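Local coordinates for protein proline dehydrogenase (Deinococcus radiodurans, PDB 4H6Q) that oxidises L-proline to delta-1-pyrroline-5-carboxylate with the help of FAD and a quinone acceptor, the first step in breaking proline down to glutamate, at residues 74-77 against 78-82; 152-155 against 156-159. All coordinates share one frame; numbering follows the deposited sequence.

Overall arrangement
Both contacts are short runs of helix, about two turns each, on the outer layer of a (beta/alpha)8 barrel, in which eight parallel strands are surrounded by helices. Interaction 1 comes first along the chain, on helix 71-90 between strands 58-63 and 96-99; interaction 2 follows on helix 144-158, between strands 133-136 and 163-168. Their centres are 20 Å apart and their nearest atoms about 11 Å, without touching. Helix 115-129 links them, because residues of both pack on it. The side chain of Phe77 in interaction 1 is about 7 Å from that of the substrate-binding Lys100; interaction 2 is a surface contact at the end of its helix, with the side chain of Arg152 about 11 Å from that of the FAD-binding Met138.

Interaction 1 (74-77 against 78-82); sequences CTEF and ADDVI
Residues 74-77 run straight on into 78-82 as regular alpha-helix, part of helix 71-90 on the outside of the (beta/alpha)8 barrel. Four successive i to i+4 backbone bonds tie the segments together, from Ala78 N to Cys74 O (3.1 Å) through to Val81 N to Phe77 O (3.0 Å).

Phe77 and Val81, one turn apart, form the apolar face turned to the strands. CG of Phe77 is anti to the backbone N (chi1 -172°) and the ring stands out from the helix, leaning slightly toward its C-terminal end, where CE2 meets CG2 of Val81 at 3.7 Å. The methyl approaches the ring obliquely. Leu63 of strand 58-63 touches both side chains, Val97 and Ile99 of strand 96-99 also pack on Val81, and Phe77 meets the loop residues Ile68 and Val104 as well: a broad ring and a compact branched residue suit this interface. Ala78 is small enough to let the helix lie close to Asn119 and Arg122 of helix 115-129.

The polar side chains divide: Thr75 and Asp79 turn to helix 115-129, whereas Glu76 and Asp80 lie on another side of the helix. CG of Asp79 lies beside the backbone N, 3.2 Å from Thr75 O, while its OD1 forms a salt bridge with Arg122. Thr75 bonds through OG1 to Pro71 O, satisfying its hydroxyl within the helix.

Glu76 and Asp80 lie side by side and point the same way, their carboxylate planes 76° apart. Their nearest oxygens, OE2 of Glu76 and OD2 of Asp80, are 4.5 Å apart, and the repulsion expected between them is probably eased by Lys73, which pairs with Glu76 OE1. A water bridges the two acids, donating to OE2 of Glu76 at 2.6 Å and to OD2 of Asp80 at 2.7 Å.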
loop_
_atom_site.group_PDB
_atom_site.type_symbol
_atom_site.label_atom_id
_atom_site.label_comp_id
_atom_site.label_asym_id
_atom_site.label_seq_id
_atom_site.Cartn_x
_atom_site.Cartn_y
_atom_site.Cartn_z
ATOM N N CYS A 74 -19.669 -0.973 -2.734
ATOM C CA CYS A 74 -18.354 -1.014 -3.388
ATOM C C CYS A 74 -18.188 0.226 -4.275
ATOM O O CYS A 74 -17.086 0.779 -4.376
ATOM C CB CYS A 74 -18.228 -2.261 -4.289
ATOM S SG CYS A 74 -17.971 -3.801 -3.355
ATOM N N THR A 75 -19.248 0.613 -4.977
ATOM C CA THR A 75 -19.168 1.745 -5.895
ATOM C C THR A 75 -19.171 3.055 -5.119
ATOM O O THR A 75 -18.428 3.995 -5.470
ATOM C CB THR A 75 -20.282 1.641 -6.974
ATOM O OG1 THR A 75 -20.152 0.340 -7.596
ATOM C CG2 THR A 75 -20.154 2.723 -8.046
ATOM N N GLU A 76 -19.968 3.134 -4.068
ATOM C CA GLU A 76 -19.878 4.277 -3.142
ATOM C C GLU A 76 -18.474 4.434 -2.576
ATOM O O GLU A 76 -17.951 5.562 -2.434
ATOM C CB GLU A 76 -20.911 4.117 -2.001
ATOM C CG GLU A 76 -20.908 5.273 -0.997
ATOM C CD GLU A 76 -21.869 5.048 0.147
ATOM O OE1 GLU A 76 -22.675 4.096 0.116
ATOM O OE2 GLU A 76 -21.835 5.827 1.122
ATOM N N PHE A 77 -17.832 3.321 -2.231
ATOM C CA PHE A 77 -16.483 3.351 -1.655
ATOM C C PHE A 77 -15.547 3.951 -2.722
ATOM O O PHE A 77 -14.762 4.862 -2.421
ATOM C CB PHE A 77 -16.020 1.941 -1.260
ATOM C CG PHE A 77 -14.747 1.942 -0.491
ATOM C CD1 PHE A 77 -14.745 1.776 0.896
ATOM C CD2 PHE A 77 -13.512 2.106 -1.158
ATOM C CE1 PHE A 77 -13.543 1.779 1.630
ATOM C CE2 PHE A 77 -12.314 2.123 -0.430
ATOM C CZ PHE A 77 -12.335 1.937 0.964
ATOM N N ALA A 78 -15.632 3.457 -3.967
ATOM C CA ALA A 78 -14.823 4.048 -5.049
ATOM C C ALA A 78 -15.072 5.556 -5.218
ATOM O O ALA A 78 -14.115 6.342 -5.438
ATOM C CB ALA A 78 -15.084 3.313 -6.323
ATOM N N ASP A 79 -16.347 5.968 -5.085
ATOM C CA ASP A 79 -16.654 7.386 -5.187
ATOM C C ASP A 79 -15.999 8.183 -4.054
ATOM O O ASP A 79 -15.530 9.316 -4.272
ATOM C CB ASP A 79 -18.169 7.592 -5.191
ATOM C CG ASP A 79 -18.841 7.067 -6.442
ATOM O OD1 ASP A 79 -18.167 6.984 -7.485
ATOM O OD2 ASP A 79 -20.064 6.837 -6.375
ATOM N N ASP A 80 -15.933 7.612 -2.857
ATOM C CA ASP A 80 -15.235 8.222 -1.752
ATOM C C ASP A 80 -13.732 8.304 -1.933
ATOM O O ASP A 80 -13.107 9.291 -1.524
ATOM C CB ASP A 80 -15.596 7.511 -0.457
ATOM C CG ASP A 80 -17.032 7.744 -0.027
ATOM O OD1 ASP A 80 -17.644 8.734 -0.459
ATOM O OD2 ASP A 80 -17.523 6.953 0.812
ATOM N N VAL A 81 -13.151 7.335 -2.622
ATOM C CA VAL A 81 -11.728 7.427 -3.002
ATOM C C VAL A 81 -11.508 8.557 -4.020
ATOM O O VAL A 81 -10.529 9.314 -3.900
ATOM C CB VAL A 81 -11.195 6.081 -3.548
ATOM C CG1 VAL A 81 -9.759 6.220 -4.028
ATOM C CG2 VAL A 81 -11.295 4.976 -2.470
ATOM N N ILE A 82 -12.440 8.710 -4.973
ATOM C CA ILE A 82 -12.359 9.845 -5.901
ATOM C C ILE A 82 -12.472 11.164 -5.150
ATOM O O ILE A 82 -11.739 12.119 -5.469
ATOM C CB ILE A 82 -13.349 9.670 -7.049
ATOM C CG1 ILE A 82 -12.844 8.520 -7.926
ATOM C CG2 ILE A 82 -13.526 10.955 -7.884
ATOM C CD1 ILE A 82 -13.850 7.889 -8.927
HETATM O O HOH W 1 -20.037 7.687 1.588
#

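Interaction 2 (152-155 against 156-159)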
loop_
_atom_site.group_PDB
_atom_site.type_symbol
_atom_site.label_atom_id
_atom_site.label_comp_id
_atom_site.label_asym_id
_atom_site.label_seq_id
_atom_site.Cartn_x
_atom_site.Cartn_y
_atom_site.Cartn_z
ATOM N N ARG A 152 -2.050 -6.029 -14.848
ATOM C CA ARG A 152 -1.505 -6.009 -16.212
ATOM C C ARG A 152 -2.458 -5.272 -17.155
ATOM O O ARG A 152 -2.018 -4.426 -17.958
ATOM C CB ARG A 152 -1.253 -7.450 -16.675
ATOM C CG ARG A 152 -0.805 -7.560 -18.120
ATOM C CD ARG A 152 -0.399 -8.998 -18.495
ATOM N NE ARG A 152 0.853 -9.398 -17.852
ATOM C CZ ARG A 152 2.073 -9.112 -18.310
ATOM N NH1 ARG A 152 2.229 -8.408 -19.440
ATOM N NH2 ARG A 152 3.166 -9.534 -17.649
ATOM N N THR A 153 -3.767 -5.545 -17.054
ATOM C CA THR A 153 -4.737 -4.804 -17.863
ATOM C C THR A 153 -4.637 -3.271 -17.629
ATOM O O THR A 153 -4.625 -2.473 -18.576
ATOM C CB THR A 153 -6.159 -5.291 -17.560
ATOM O OG1 THR A 153 -6.249 -6.663 -17.932
ATOM C CG2 THR A 153 -7.235 -4.466 -18.289
ATOM N N LEU A 154 -4.565 -2.873 -16.365
ATOM C CA LEU A 154 -4.597 -1.471 -16.007
ATOM C C LEU A 154 -3.308 -0.762 -16.405
ATOM O O LEU A 154 -3.349 0.424 -16.809
ATOM C CB LEU A 154 -4.887 -1.275 -14.510
ATOM C CG LEU A 154 -6.320 -1.692 -14.155
ATOM C CD1 LEU A 154 -6.438 -1.948 -12.649
ATOM C CD2 LEU A 154 -7.356 -0.640 -14.644
ATOM N N VAL A 155 -2.164 -1.433 -16.299
ATOM C CA VAL A 155 -0.912 -0.849 -16.811
ATOM C C VAL A 155 -1.043 -0.566 -18.315
ATOM O O VAL A 155 -0.637 0.509 -18.813
ATOM C CB VAL A 155 0.307 -1.771 -16.547
ATOM C CG1 VAL A 155 1.558 -1.325 -17.358
ATOM C CG2 VAL A 155 0.633 -1.790 -15.074
ATOM N N GLY A 156 -1.646 -1.491 -19.059
ATOM C CA GLY A 156 -1.885 -1.292 -20.473
ATOM C C GLY A 156 -2.739 -0.076 -20.789
ATOM O O GLY A 156 -2.497 0.632 -21.777
ATOM N N GLU A 157 -3.733 0.177 -19.934
ATOM C CA GLU A 157 -4.642 1.309 -20.126
ATOM C C GLU A 157 -4.146 2.683 -19.660
ATOM O O GLU A 157 -4.432 3.698 -20.311
ATOM C CB GLU A 157 -6.009 0.991 -19.515
ATOM C CG GLU A 157 -6.654 -0.179 -20.178
ATOM C CD GLU A 157 -7.910 -0.638 -19.504
ATOM O OE1 GLU A 157 -8.366 -0.019 -18.503
ATOM O OE2 GLU A 157 -8.452 -1.645 -20.010
ATOM N N PHE A 158 -3.359 2.714 -18.600
ATOM C CA PHE A 158 -2.986 3.959 -17.927
ATOM C C PHE A 158 -1.508 4.218 -17.818
ATOM O O PHE A 158 -1.140 5.360 -17.592
ATOM C CB PHE A 158 -3.601 3.975 -16.480
ATOM C CG PHE A 158 -5.101 3.962 -16.492
ATOM C CD1 PHE A 158 -5.822 5.115 -16.842
ATOM C CD2 PHE A 158 -5.793 2.791 -16.225
ATOM C CE1 PHE A 158 -7.219 5.106 -16.898
ATOM C CE2 PHE A 158 -7.182 2.765 -16.286
ATOM C CZ PHE A 158 -7.906 3.908 -16.635
ATOM N N GLY A 159 -0.668 3.180 -17.984
ATOM C CA GLY A 159 0.775 3.345 -17.951
ATOM C C GLY A 159 1.375 2.960 -16.606
ATOM O O GLY A 159 0.779 3.219 -15.529
#
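The C-terminal two turns of helix 144-158, which connects strands 133-136 and 163-168 in a beta-alpha-beta unit of the barrel, carry this contact; four i to i+4 backbone bonds tie 152-155 to 156-159, ending with Gly159 N to Val155 O (2.8 Å). Gly159 then leaves the helix with a positive phi of 99°, where a side chain would press on the preceding carbonyl oxygen; glycine avoids this.

Leu154 and Phe158 lie side by side, CD2 of Leu154 reaching CE2 of Phe158 at 3.8 Å, and both pack on Ile124 of helix 115-129. CG of Phe158 stands beside its backbone N (chi1 -63°), which leans the ring slightly back toward the preceding turn and sets its edge near Leu154 O, with CD2 of Phe158 3.5 Å from that oxygen.

Glu157 runs alongside Thr153, extended beyond CG, and its OE1 forms a salt bridge with Arg121 of helix 115-129. Thr153 directs its hydroxyl backwards to Glu149 O, leaving its methyl to face the carboxylate: CG2 of Thr153 lies 3.5 Å from OE2 of Glu157.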